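Local coordinates for Card1 endonuclease domain-containing protein (PDB 1XMX), which is of unknown function but probably binds nucleic acid and carries a Card1-like endonuclease domain of the PDDEXK clan, at residues A[16-19]-A[20-24]; A[40-43]-A[44-48]; A[48-52]-A[53-57]; A[76-79]-A[80-84]; A[142-145]-A[146-150]. All blocks are in the same frame, centred on the assembly; numbering follows the deposited sequence.

Interaction 1: A[16-19]-A[20-24]; sequences RLVT and PLLDH
Val-18 O is the main acceptor where helix 15-22 runs through Pro-20. It takes the N-H of Leu-22 at 3.2 Å, with Leu-22 N lying in the carbonyl plane and a C=O...N angle of 159°, and a weak, bent bond from Leu-21 N to Val-18 O at 3.0 Å. Leu-22 N divides its hydrogen, since Thr-19 O also draws a weak bond from it. Pro-20 has no N-H to give, and its ring takes up the place of a donor: CD sits 3.0 Å from Arg-16 O, which finds its hydrogen bond instead in Asn-92 ND2. The result is a kinked, loosely bonded turn. Beside it, Thr-19 OG1 lies 3.1 Å from Pro-20 CD, where a chi1 of 61° puts the hydroxyl, between backbone N and carbonyl carbon. The apolar part is slight: Val-18 CG1 and Leu-22 CD1 run alongside each other, pointing the same way, at 3.8 Å. At the ends, Arg-16 NH1 bonds to Val-118 O, while Asp-23 OD2 pairs with Arg-25 in a salt bridge and accepts from Gln-139 N. The helix is the crossover of the beta-alpha-beta unit formed with strands 4-9 and 30-35; Pro-20 and Leu-21 rest on His-6 of strand 4-9, and Val-18 faces Leu-46, Val-49 and Leu-50 of helix 40-52.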
loop_
_atom_site.group_PDB
_atom_site.type_symbol
_atom_site.label_atom_id
_atom_site.label_comp_id
_atom_site.label_asym_id
_atom_site.label_seq_id
_atom_site.Cartn_x
_atom_site.Cartn_y
_atom_site.Cartn_z
ATOM N N ARG A 16 -5.732 10.124 8.632
ATOM C CA ARG A 16 -5.701 11.559 8.421
ATOM C C ARG A 16 -5.507 12.322 9.754
ATOM O O ARG A 16 -5.372 13.530 9.738
ATOM C CB ARG A 16 -6.979 12.016 7.677
ATOM C CG ARG A 16 -6.953 11.687 6.182
ATOM C CD ARG A 16 -8.320 11.979 5.629
ATOM N NE ARG A 16 -9.321 11.086 6.224
ATOM C CZ ARG A 16 -10.571 11.435 6.461
ATOM N NH1 ARG A 16 -10.981 12.660 6.153
ATOM N NH2 ARG A 16 -11.392 10.571 7.032
ATOM N N LEU A 17 -5.468 11.616 10.882
ATOM C CA LEU A 17 -5.026 12.206 12.182
ATOM C C LEU A 17 -3.521 12.152 12.347
ATOM O O LEU A 17 -2.955 12.896 13.141
ATOM C CB LEU A 17 -5.664 11.477 13.353
ATOM C CG LEU A 17 -7.179 11.478 13.413
ATOM C CD1 LEU A 17 -7.681 10.741 14.681
ATOM C CD2 LEU A 17 -7.740 12.926 13.336
ATOM N N VAL A 18 -2.862 11.296 11.564
ATOM C CA VAL A 18 -1.433 11.152 11.649
ATOM C C VAL A 18 -0.729 12.009 10.582
ATOM O O VAL A 18 0.294 12.645 10.867
ATOM C CB VAL A 18 -1.058 9.636 11.392
ATOM C CG1 VAL A 18 0.406 9.432 11.156
ATOM C CG2 VAL A 18 -1.471 8.801 12.556
ATOM N N THR A 19 -1.239 12.007 9.339
ATOM C CA THR A 19 -0.495 12.677 8.262
ATOM C C THR A 19 -0.234 14.210 8.438
ATOM O O THR A 19 0.812 14.685 8.037
ATOM C CB THR A 19 -1.052 12.318 6.880
ATOM O OG1 THR A 19 -2.414 12.723 6.778
ATOM C CG2 THR A 19 -0.991 10.790 6.644
ATOM N N PRO A 20 -1.208 14.991 8.970
ATOM C CA PRO A 20 -0.889 16.349 9.354
ATOM C C PRO A 20 0.311 16.500 10.310
ATOM O O PRO A 20 1.083 17.478 10.178
ATOM C CB PRO A 20 -2.179 16.823 10.042
ATOM C CG PRO A 20 -3.287 15.977 9.334
ATOM C CD PRO A 20 -2.649 14.672 9.179
ATOM N N LEU A 21 0.485 15.577 11.245
ATOM C CA LEU A 21 1.644 15.667 12.166
ATOM C C LEU A 21 2.958 15.253 11.541
ATOM O O LEU A 21 4.005 15.552 12.079
ATOM C CB LEU A 21 1.372 14.818 13.430
ATOM C CG LEU A 21 0.182 15.335 14.309
ATOM C CD1 LEU A 21 -0.290 14.243 15.195
ATOM C CD2 LEU A 21 0.552 16.601 15.142
ATOM N N LEU A 22 2.920 14.502 10.441
ATOM C CA LEU A 22 4.138 14.130 9.747
ATOM C C LEU A 22 4.624 15.175 8.727
ATOM O O LEU A 22 5.751 15.065 8.180
ATOM C CB LEU A 22 3.973 12.739 9.073
ATOM C CG LEU A 22 3.540 11.554 9.940
ATOM C CD1 LEU A 22 3.511 10.287 9.121
ATOM C CD2 LEU A 22 4.463 11.374 11.180
ATOM N N ASP A 23 3.751 16.140 8.419
ATOM C CA ASP A 23 4.010 17.157 7.403
ATOM C C ASP A 23 5.043 18.005 8.103
ATOM O O ASP A 23 4.867 18.398 9.261
ATOM C CB ASP A 23 2.712 17.986 7.212
ATOM C CG ASP A 23 2.791 18.984 6.113
ATOM O OD1 ASP A 23 3.730 19.808 6.041
ATOM O OD2 ASP A 23 1.928 18.920 5.231
ATOM N N HIS A 24 6.108 18.352 7.409
ATOM C CA HIS A 24 7.177 19.149 8.044
ATOM C C HIS A 24 6.733 20.555 8.391
ATOM O O HIS A 24 7.425 21.234 9.171
ATOM C CB HIS A 24 8.372 19.272 7.087
ATOM C CG HIS A 24 9.097 17.984 6.864
ATOM N ND1 HIS A 24 10.273 17.904 6.146
ATOM C CD2 HIS A 24 8.820 16.730 7.276
ATOM C CE1 HIS A 24 10.679 16.645 6.113
ATOM N NE2 HIS A 24 9.820 15.918 6.805
#

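Interaction 2: A[40-43]-A[44-48]; sequences TVIY and QRLSD
The first turns of helix 40-52 bring Tyr-43 and Ser-47 together on one side. Ser-47 OG stands over one face of the Tyr-43 ring, 3.3 Å above its plane and shifted toward the rim, with Tyr-43 CE1 the closest ring atom. The same hydroxyl donates to Tyr-43 O at 2.9 Å, and Ser-47 N gives that oxygen a second bond of 2.9 Å; the two donors arrive from opposite faces of the carbonyl plane. Ser-47 OG also pairs with Thr-57 OG1, and the Tyr-43 ring meets that of Phe-59 at a shallow angle. This side of the helix thus looks onto strand 56-61, the strand that follows it in the beta-alpha-beta unit opened by strand 30-35. Elsewhere the i to i+4 bonds are regular, that from Leu-46 N to Ile-42 O being almost straight at 178°. With chi1 at 61°, Val-41 puts CG1 between the backbone N and the carbonyl carbon and leaves CG2 anti to the N; CG2 lies over one face of the Arg-45 guanidinium, 3.7 Å from Arg-45 NH2, as the two chains run alongside each other. Gln-44 crosses Thr-40 at a slant, its NE2 3.4 Å from Thr-40 CG2, and Ile-42 CG2 packs beside Leu-46 CD1 at 4.1 Å.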
loop_
_atom_site.group_PDB
_atom_site.type_symbol
_atom_site.label_atom_id
_atom_site.label_comp_id
_atom_site.label_asym_id
_atom_site.label_seq_id
_atom_site.Cartn_x
_atom_site.Cartn_y
_atom_site.Cartn_z
ATOM N N THR A 40 -8.713 1.861 22.693
ATOM C CA THR A 40 -7.365 1.860 23.287
ATOM C C THR A 40 -6.306 1.226 22.346
ATOM O O THR A 40 -5.158 1.708 22.215
ATOM C CB THR A 40 -7.385 1.050 24.631
ATOM O OG1 THR A 40 -8.241 1.695 25.570
ATOM C CG2 THR A 40 -5.980 0.954 25.219
ATOM N N VAL A 41 -6.689 0.149 21.673
ATOM C CA VAL A 41 -5.714 -0.552 20.807
ATOM C C VAL A 41 -5.342 0.304 19.556
ATOM O O VAL A 41 -4.174 0.402 19.195
ATOM C CB VAL A 41 -6.191 -1.986 20.462
ATOM C CG1 VAL A 41 -7.544 -1.912 19.686
ATOM C CG2 VAL A 41 -5.068 -2.762 19.702
ATOM N N ILE A 42 -6.348 0.949 18.935
ATOM C CA ILE A 42 -6.125 1.874 17.846
ATOM C C ILE A 42 -5.203 2.981 18.342
ATOM O O ILE A 42 -4.181 3.292 17.702
ATOM C CB ILE A 42 -7.457 2.492 17.285
ATOM C CG1 ILE A 42 -8.431 1.382 16.820
ATOM C CG2 ILE A 42 -7.164 3.386 16.108
ATOM C CD1 ILE A 42 -9.873 1.890 16.579
ATOM N N TYR A 43 -5.520 3.567 19.491
ATOM C CA TYR A 43 -4.614 4.510 20.130
ATOM C C TYR A 43 -3.132 4.055 20.251
ATOM O O TYR A 43 -2.214 4.837 19.958
ATOM C CB TYR A 43 -5.141 4.957 21.483
ATOM C CG TYR A 43 -4.103 5.697 22.325
ATOM C CD1 TYR A 43 -3.697 7.006 22.003
ATOM C CD2 TYR A 43 -3.515 5.088 23.435
ATOM C CE1 TYR A 43 -2.716 7.706 22.801
ATOM C CE2 TYR A 43 -2.589 5.757 24.229
ATOM C CZ TYR A 43 -2.172 7.070 23.894
ATOM O OH TYR A 43 -1.245 7.754 24.717
ATOM N N GLN A 44 -2.921 2.854 20.764
ATOM C CA GLN A 44 -1.610 2.272 20.933
ATOM C C GLN A 44 -0.878 2.173 19.571
ATOM O O GLN A 44 0.304 2.533 19.470
ATOM C CB GLN A 44 -1.710 0.913 21.630
ATOM C CG GLN A 44 -2.223 1.019 23.085
ATOM C CD GLN A 44 -2.546 -0.358 23.707
ATOM O OE1 GLN A 44 -2.483 -1.393 23.045
ATOM N NE2 GLN A 44 -2.896 -0.354 24.978
ATOM N N ARG A 45 -1.604 1.757 18.535
ATOM C CA ARG A 45 -1.036 1.682 17.169
ATOM C C ARG A 45 -0.684 3.063 16.589
ATOM O O ARG A 45 0.403 3.250 15.947
ATOM C CB ARG A 45 -2.011 0.999 16.243
ATOM C CG ARG A 45 -2.171 -0.462 16.502
ATOM C CD ARG A 45 -3.366 -0.924 15.710
ATOM N NE ARG A 45 -3.852 -2.239 16.079
ATOM C CZ ARG A 45 -5.100 -2.667 15.841
ATOM N NH1 ARG A 45 -5.980 -1.865 15.246
ATOM N NH2 ARG A 45 -5.473 -3.901 16.218
ATOM N N LEU A 46 -1.619 4.002 16.717
ATOM C CA LEU A 46 -1.366 5.393 16.330
ATOM C C LEU A 46 -0.116 5.943 17.013
ATOM O O LEU A 46 0.694 6.669 16.398
ATOM C CB LEU A 46 -2.553 6.291 16.724
ATOM C CG LEU A 46 -3.791 6.049 15.884
ATOM C CD1 LEU A 46 -4.960 6.852 16.344
ATOM C CD2 LEU A 46 -3.496 6.412 14.388
ATOM N N SER A 47 -0.000 5.631 18.304
ATOM C CA SER A 47 1.138 6.057 19.108
ATOM C C SER A 47 2.437 5.421 18.693
ATOM O O SER A 47 3.440 6.079 18.774
ATOM C CB SER A 47 0.890 5.741 20.569
ATOM O OG SER A 47 -0.178 6.558 21.008
ATOM N N ASP A 48 2.438 4.147 18.280
ATOM C CA ASP A 48 3.684 3.505 17.737
ATOM C C ASP A 48 4.257 4.271 16.526
ATOM O O ASP A 48 5.452 4.540 16.421
ATOM C CB ASP A 48 3.422 2.063 17.311
ATOM C CG ASP A 48 3.100 1.172 18.477
ATOM O OD1 ASP A 48 3.370 1.606 19.627
ATOM O OD2 ASP A 48 2.566 0.038 18.250
#

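Interaction 3: A[48-52]-A[53-57]; sequences DVLNK and RNIST
The Arg-53 guanidinium meets Val-49 O at its edge, near the plane of the group: NH1 donates to that oxygen over 3.2 Å, and Val-49 CG1 lies 3.6 Å from the same NH1. A bend at chi2 (91°) turns the arginine side chain back toward Val-49. Lys-52 CD comes up obliquely, and NH2 of Arg-53 makes a salt bridge with Asp-146 of helix 144-150. The second flat group, the Asn-51 amide, has Ile-55 O almost in its plane, with ND2 donating over 2.8 Å. These side chains surround a Schellman motif that ends helix 40-52, with Asn-54, at positive phi, as its C-prime residue. Leu-50 O accepts from Ile-55 N at 3.1 Å and from Arg-53 N, which reach it from opposite faces of the carbonyl plane; Asn-51 O takes Asn-54 N at 2.8 Å, the donor standing well above the carbonyl plane. Under the turn, Leu-50 CD2 touches Ile-55 CD1 at 3.9 Å, part of the hydrophobic layer between this helix and strands 30-35 and 56-61, and Leu-50 also packs on Val-18 and Leu-21 of helix 15-22. Where the chain enters strand 56-61, a water accepts from Thr-57 N at 3.2 Å and, more weakly, from Asn-51 ND2, joining the helix end to the first residues of the strand.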
loop_
_atom_site.group_PDB
_atom_site.type_symbol
_atom_site.label_atom_id
_atom_site.label_comp_id
_atom_site.label_asym_id
_atom_site.label_seq_id
_atom_site.Cartn_x
_atom_site.Cartn_y
_atom_site.Cartn_z
ATOM N N ASP A 48 2.438 4.147 18.280
ATOM C CA ASP A 48 3.684 3.505 17.737
ATOM C C ASP A 48 4.257 4.271 16.526
ATOM O O ASP A 48 5.452 4.540 16.421
ATOM C CB ASP A 48 3.422 2.063 17.311
ATOM C CG ASP A 48 3.100 1.172 18.477
ATOM O OD1 ASP A 48 3.370 1.606 19.627
ATOM O OD2 ASP A 48 2.566 0.038 18.250
ATOM N N VAL A 49 3.383 4.638 15.612
ATOM C CA VAL A 49 3.808 5.387 14.448
ATOM C C VAL A 49 4.289 6.819 14.857
ATOM O O VAL A 49 5.383 7.295 14.448
ATOM C CB VAL A 49 2.633 5.479 13.491
ATOM C CG1 VAL A 49 2.881 6.534 12.401
ATOM C CG2 VAL A 49 2.268 4.079 12.953
ATOM N N LEU A 50 3.492 7.521 15.656
ATOM C CA LEU A 50 3.852 8.957 15.950
ATOM C C LEU A 50 4.999 9.012 16.898
ATOM O O LEU A 50 5.894 9.819 16.693
ATOM C CB LEU A 50 2.684 9.788 16.506
ATOM C CG LEU A 50 1.630 10.075 15.408
ATOM C CD1 LEU A 50 0.245 10.369 16.053
ATOM C CD2 LEU A 50 2.023 11.171 14.406
ATOM N N ASN A 51 4.979 8.172 17.937
ATOM C CA ASN A 51 6.073 8.188 18.931
ATOM C C ASN A 51 7.461 7.955 18.324
ATOM O O ASN A 51 8.440 8.568 18.808
ATOM C CB ASN A 51 5.862 7.202 20.095
ATOM C CG ASN A 51 4.736 7.622 21.054
ATOM O OD1 ASN A 51 4.342 6.827 21.944
ATOM N ND2 ASN A 51 4.204 8.847 20.886
ATOM N N LYS A 52 7.531 7.081 17.297
ATOM C CA LYS A 52 8.730 6.857 16.442
ATOM C C LYS A 52 9.354 8.182 16.016
ATOM O O LYS A 52 10.567 8.292 15.942
ATOM C CB LYS A 52 8.406 6.148 15.111
ATOM C CG LYS A 52 8.409 4.612 15.039
ATOM C CD LYS A 52 8.379 4.211 13.531
ATOM C CE LYS A 52 7.586 2.925 13.208
ATOM N NZ LYS A 52 8.470 1.796 12.641
ATOM N N ARG A 53 8.498 9.153 15.689
ATOM C CA ARG A 53 8.927 10.484 15.263
ATOM C C ARG A 53 9.000 11.466 16.378
ATOM O O ARG A 53 9.097 12.666 16.117
ATOM C CB ARG A 53 7.973 11.066 14.259
ATOM C CG ARG A 53 8.116 10.466 12.907
ATOM C CD ARG A 53 7.237 9.305 12.685
ATOM N NE ARG A 53 7.231 9.059 11.258
ATOM C CZ ARG A 53 6.801 7.942 10.693
ATOM N NH1 ARG A 53 6.342 6.960 11.455
ATOM N NH2 ARG A 53 6.849 7.802 9.372
ATOM N N ASN A 54 8.936 11.001 17.622
ATOM C CA ASN A 54 9.079 11.937 18.711
ATOM C C ASN A 54 7.901 12.879 18.721
ATOM O O ASN A 54 8.000 14.005 19.191
ATOM C CB ASN A 54 10.328 12.775 18.482
ATOM C CG ASN A 54 11.536 11.932 18.200
ATOM O OD1 ASN A 54 12.027 11.254 19.119
ATOM N ND2 ASN A 54 12.014 11.922 16.912
ATOM N N ILE A 55 6.799 12.463 18.125
ATOM C CA ILE A 55 5.542 13.171 18.348
ATOM C C ILE A 55 4.850 12.483 19.503
ATOM O O ILE A 55 4.584 11.265 19.475
ATOM C CB ILE A 55 4.694 13.181 17.079
ATOM C CG1 ILE A 55 5.378 14.055 16.040
ATOM C CG2 ILE A 55 3.214 13.658 17.328
ATOM C CD1 ILE A 55 5.137 13.548 14.656
ATOM N N SER A 56 4.549 13.258 20.528
ATOM C CA SER A 56 3.841 12.700 21.678
ATOM C C SER A 56 2.308 12.634 21.582
ATOM O O SER A 56 1.685 13.374 20.816
ATOM C CB SER A 56 4.313 13.367 22.987
ATOM O OG SER A 56 3.959 14.710 23.000
ATOM N N THR A 57 1.715 11.744 22.389
ATOM C CA THR A 57 0.299 11.372 22.252
ATOM C C THR A 57 -0.345 11.184 23.642
ATOM O O THR A 57 0.331 10.826 24.595
ATOM C CB THR A 57 0.135 10.058 21.403
ATOM O OG1 THR A 57 0.778 8.960 22.060
ATOM C CG2 THR A 57 0.809 10.160 20.034
HETATM O O HOH W 1 3.635 9.665 23.961
#

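Interaction 4: A[76-79]-A[80-84]; sequences RELA and ETLKA
Glu-77 O is gripped twice by Thr-81: the backbone N donates to it over 3.2 Å and OG1 over 3.0 Å, the two coming from opposite faces of the carbonyl plane. The hydroxyl gets there because chi1 of -52° sets OG1 beside the backbone N, aiming it back up the helix, so that a threonine on the exposed side has its proton spent on its own backbone. The other i to i+4 backbone bonds are single ones, among them Lys-83 N to Ala-79 O at 2.7 Å and Glu-80 N to Arg-76 O at 2.9 Å. These residues belong to the middle and later turns of helix 68-85, the helix that follows edge strand 56-61 of the N-terminal sheet and leads to strand 88-92. Glu-80 bends at chi2, and its OE1 bonds to Tyr-111 OH; the Arg-76 and Glu-80 charges are of opposite sign but stay apart, Arg-76 NH1 and Glu-80 OE2 being 6.0 Å apart. Leu-78, partly exposed, and the buried Leu-82 meet at a slant: CG of Leu-78 lies 4.1 Å from CD1 of Leu-82, while Leu-82 CG settles 3.3 Å from Leu-78 O. Ala-79 turns its methyl group onto Tyr-111 and Trp-113.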
loop_
_atom_site.group_PDB
_atom_site.type_symbol
_atom_site.label_atom_id
_atom_site.label_comp_id
_atom_site.label_asym_id
_atom_site.label_seq_id
_atom_site.Cartn_x
_atom_site.Cartn_y
_atom_site.Cartn_z
ATOM N N ARG A 76 -15.805 19.255 27.167
ATOM C CA ARG A 76 -15.700 20.595 27.723
ATOM C C ARG A 76 -14.766 20.612 28.945
ATOM O O ARG A 76 -14.020 21.545 29.125
ATOM C CB ARG A 76 -17.081 21.111 28.085
ATOM C CG ARG A 76 -17.137 22.585 28.218
ATOM C CD ARG A 76 -18.587 23.059 28.174
ATOM N NE ARG A 76 -19.063 23.316 26.799
ATOM C CZ ARG A 76 -18.713 24.378 26.059
ATOM N NH1 ARG A 76 -17.861 25.299 26.563
ATOM N NH2 ARG A 76 -19.235 24.534 24.832
ATOM N N GLU A 77 -14.810 19.566 29.766
ATOM C CA GLU A 77 -13.823 19.376 30.831
ATOM C C GLU A 77 -12.383 19.348 30.302
ATOM O O GLU A 77 -11.514 19.996 30.831
ATOM C CB GLU A 77 -14.104 18.077 31.603
ATOM C CG GLU A 77 -15.033 18.284 32.761
ATOM C CD GLU A 77 -15.223 17.031 33.635
ATOM O OE1 GLU A 77 -14.175 16.410 34.004
ATOM O OE2 GLU A 77 -16.423 16.700 33.966
ATOM N N LEU A 78 -12.147 18.549 29.275
ATOM C CA LEU A 78 -10.885 18.572 28.569
ATOM C C LEU A 78 -10.555 19.979 28.053
ATOM O O LEU A 78 -9.430 20.470 28.266
ATOM C CB LEU A 78 -10.902 17.583 27.396
ATOM C CG LEU A 78 -9.645 17.648 26.517
ATOM C CD1 LEU A 78 -8.484 17.158 27.365
ATOM C CD2 LEU A 78 -9.823 16.765 25.268
ATOM N N ALA A 79 -11.514 20.645 27.398
ATOM C CA ALA A 79 -11.219 21.916 26.760
ATOM C C ALA A 79 -10.783 22.932 27.830
ATOM O O ALA A 79 -9.866 23.741 27.608
ATOM C CB ALA A 79 -12.435 22.425 25.991
ATOM N N GLU A 80 -11.436 22.870 28.994
ATOM C CA GLU A 80 -11.274 23.887 30.019
ATOM C C GLU A 80 -9.863 23.710 30.642
ATOM O O GLU A 80 -9.158 24.661 30.873
ATOM C CB GLU A 80 -12.435 23.799 31.034
ATOM C CG GLU A 80 -12.708 25.033 31.874
ATOM C CD GLU A 80 -13.444 26.236 31.159
ATOM O OE1 GLU A 80 -12.827 26.972 30.340
ATOM O OE2 GLU A 80 -14.631 26.502 31.499
ATOM N N THR A 81 -9.441 22.474 30.853
ATOM C CA THR A 81 -8.085 22.190 31.281
ATOM C C THR A 81 -7.063 22.677 30.226
ATOM O O THR A 81 -5.994 23.164 30.569
ATOM C CB THR A 81 -7.874 20.650 31.486
ATOM O OG1 THR A 81 -8.882 20.107 32.349
ATOM C CG2 THR A 81 -6.514 20.368 32.086
ATOM N N LEU A 82 -7.378 22.532 28.942
ATOM C CA LEU A 82 -6.434 22.937 27.920
ATOM C C LEU A 82 -6.391 24.449 27.893
ATOM O O LEU A 82 -5.335 25.029 27.810
ATOM C CB LEU A 82 -6.859 22.440 26.536
ATOM C CG LEU A 82 -6.810 20.927 26.360
ATOM C CD1 LEU A 82 -7.297 20.553 24.947
ATOM C CD2 LEU A 82 -5.373 20.390 26.718
ATOM N N LYS A 83 -7.558 25.079 27.939
ATOM C CA LYS A 83 -7.626 26.514 27.967
ATOM C C LYS A 83 -6.848 27.078 29.167
ATOM O O LYS A 83 -6.130 28.077 29.014
ATOM C CB LYS A 83 -9.074 27.002 28.008
ATOM C CG LYS A 83 -9.176 28.507 28.016
ATOM C CD LYS A 83 -8.682 29.064 26.664
ATOM C CE LYS A 83 -8.747 30.613 26.635
ATOM N NZ LYS A 83 -10.124 31.066 27.080
ATOM N N ALA A 84 -6.964 26.432 30.337
ATOM C CA ALA A 84 -6.327 26.981 31.566
ATOM C C ALA A 84 -4.814 26.974 31.440
ATOM O O ALA A 84 -4.141 27.807 32.003
ATOM C CB ALA A 84 -6.785 26.222 32.841
#

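Interaction 5: A[142-145]-A[146-150]; sequences ITIA and DYLTI
A capping box opens helix 144-150, made by Thr-143 at the N-cap and Asp-146 three residues on. Thr-143 OG1 accepts from Asp-146 N over 3.1 Å, with an N-H...O angle of 157°; in return Asp-146 OD2 takes the N-H of Thr-143, a straight but long and weak bond of 3.5 Å. The threonine's chi1 of 61°, with OG1 between its own N and carbonyl carbon, turns the hydroxyl toward the open end of the first turn. A water sits 3.0 Å from Thr-143 OG1 and gives a weak bond to Asp-146 OD1. The carboxylate has Arg-53 as a second, charged partner; that charge and the N-terminal end of the helix would both be expected to favour its ionised form. Beyond the cap, Tyr-147 N bonds to Thr-143 O at 3.0 Å, and this oxygen lies near the plane of the tyrosine ring, at its edge. Ile-142, just ahead of the cap, folds back over the turn: its CG1 touches Asp-146 CB at 3.5 Å. The Ile-142 and Tyr-147 side chains cross at about a right angle, Ile-142 CD1 lying 3.7 Å from Tyr-147 CD2; Ile-142 CD1 also reaches Ile-150 CD1 at 3.9 Å. Tyr-147 OH bonds to Asn-302 O. The short helix is wedged between two parts of the protein: Ile-144 and Tyr-147 pack on Val-299 of strand 288-300, while Ile-142 and Ile-150 lie against helix 15-22 and Thr-149 against Val-49 of helix 40-52.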
loop_
_atom_site.group_PDB
_atom_site.type_symbol
_atom_site.label_atom_id
_atom_site.label_comp_id
_atom_site.label_asym_id
_atom_site.label_seq_id
_atom_site.Cartn_x
_atom_site.Cartn_y
_atom_site.Cartn_z
ATOM N N ILE A 142 4.114 9.461 5.404
ATOM C CA ILE A 142 3.813 8.139 5.975
ATOM C C ILE A 142 4.311 6.996 5.078
ATOM O O ILE A 142 4.290 7.084 3.833
ATOM C CB ILE A 142 2.289 8.027 6.323
ATOM C CG1 ILE A 142 2.035 6.994 7.430
ATOM C CG2 ILE A 142 1.403 7.798 5.076
ATOM C CD1 ILE A 142 0.618 6.576 7.449
ATOM N N THR A 143 4.825 5.931 5.709
ATOM C CA THR A 143 5.337 4.789 4.973
ATOM C C THR A 143 4.347 3.648 4.969
ATOM O O THR A 143 3.379 3.663 5.703
ATOM C CB THR A 143 6.588 4.265 5.638
ATOM O OG1 THR A 143 6.234 3.849 6.967
ATOM C CG2 THR A 143 7.639 5.342 5.662
ATOM N N ILE A 144 4.603 2.643 4.131
ATOM C CA ILE A 144 3.864 1.338 4.150
ATOM C C ILE A 144 3.874 0.695 5.535
ATOM O O ILE A 144 2.858 0.173 6.003
ATOM C CB ILE A 144 4.489 0.319 3.143
ATOM C CG1 ILE A 144 4.406 0.862 1.722
ATOM C CG2 ILE A 144 3.801 -1.103 3.276
ATOM C CD1 ILE A 144 5.437 0.326 0.739
ATOM N N ALA A 145 5.028 0.734 6.189
ATOM C CA ALA A 145 5.208 0.107 7.494
ATOM C C ALA A 145 4.284 0.728 8.487
ATOM O O ALA A 145 3.645 0.020 9.286
ATOM C CB ALA A 145 6.613 0.260 7.932
ATOM N N ASP A 146 4.192 2.063 8.426
ATOM C CA ASP A 146 3.338 2.862 9.319
ATOM C C ASP A 146 1.910 2.579 9.048
ATOM O O ASP A 146 1.090 2.486 9.995
ATOM C CB ASP A 146 3.526 4.315 9.021
ATOM C CG ASP A 146 4.754 4.846 9.637
ATOM O OD1 ASP A 146 5.259 4.162 10.589
ATOM O OD2 ASP A 146 5.202 5.928 9.169
ATOM N N TYR A 147 1.605 2.447 7.753
ATOM C CA TYR A 147 0.251 2.144 7.325
ATOM C C TYR A 147 -0.205 0.818 7.876
ATOM O O TYR A 147 -1.314 0.712 8.387
ATOM C CB TYR A 147 0.167 2.067 5.803
ATOM C CG TYR A 147 -0.851 3.048 5.279
ATOM C CD1 TYR A 147 -2.206 2.779 5.364
ATOM C CD2 TYR A 147 -0.458 4.265 4.727
ATOM C CE1 TYR A 147 -3.142 3.684 4.895
ATOM C CE2 TYR A 147 -1.400 5.194 4.250
ATOM C CZ TYR A 147 -2.731 4.874 4.329
ATOM O OH TYR A 147 -3.669 5.751 3.875
ATOM N N LEU A 148 0.643 -0.207 7.785
ATOM C CA LEU A 148 0.251 -1.499 8.306
ATOM C C LEU A 148 0.036 -1.455 9.807
ATOM O O LEU A 148 -0.947 -2.040 10.302
ATOM C CB LEU A 148 1.217 -2.612 7.907
ATOM C CG LEU A 148 1.379 -2.788 6.384
ATOM C CD1 LEU A 148 2.502 -3.740 6.049
ATOM C CD2 LEU A 148 0.103 -3.260 5.735
ATOM N N THR A 149 0.934 -0.788 10.537
ATOM C CA THR A 149 0.795 -0.692 11.973
ATOM C C THR A 149 -0.561 -0.065 12.310
ATOM O O THR A 149 -1.334 -0.580 13.126
ATOM C CB THR A 149 1.901 0.169 12.563
ATOM O OG1 THR A 149 3.134 -0.460 12.264
ATOM C CG2 THR A 149 1.736 0.340 14.094
ATOM N N ILE A 150 -0.847 1.051 11.682
ATOM C CA ILE A 150 -2.099 1.735 11.952
ATOM C C ILE A 150 -3.280 0.791 11.844
ATOM O O ILE A 150 -4.199 0.878 12.670
ATOM C CB ILE A 150 -2.311 2.951 11.046
ATOM C CG1 ILE A 150 -1.316 4.052 11.447
ATOM C CG2 ILE A 150 -3.795 3.433 11.139
ATOM C CD1 ILE A 150 -1.336 5.276 10.521
HETATM O O HOH W 2 8.351 3.528 9.102
#

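In the fold
Interactions 1, 2, 3 and 5 form one connected group, whereas interaction 4 lies on the outer part of the N-terminal region, its nearest atoms about 11 Å or more from those of the others. Interactions 1 and 5 are buried and touch each other through apolar side chains; 2 and 3 are partly buried and share helix 40-52, with Asp-48 common to both. The chemistry follows position: a proline kink within the layer of helices, a Schellman end and a capping box at helix termini, and hydroxyl-to-carbonyl bonds in the regular helices of 2 and 4. Interactions 3 and 5 are joined by a salt bridge.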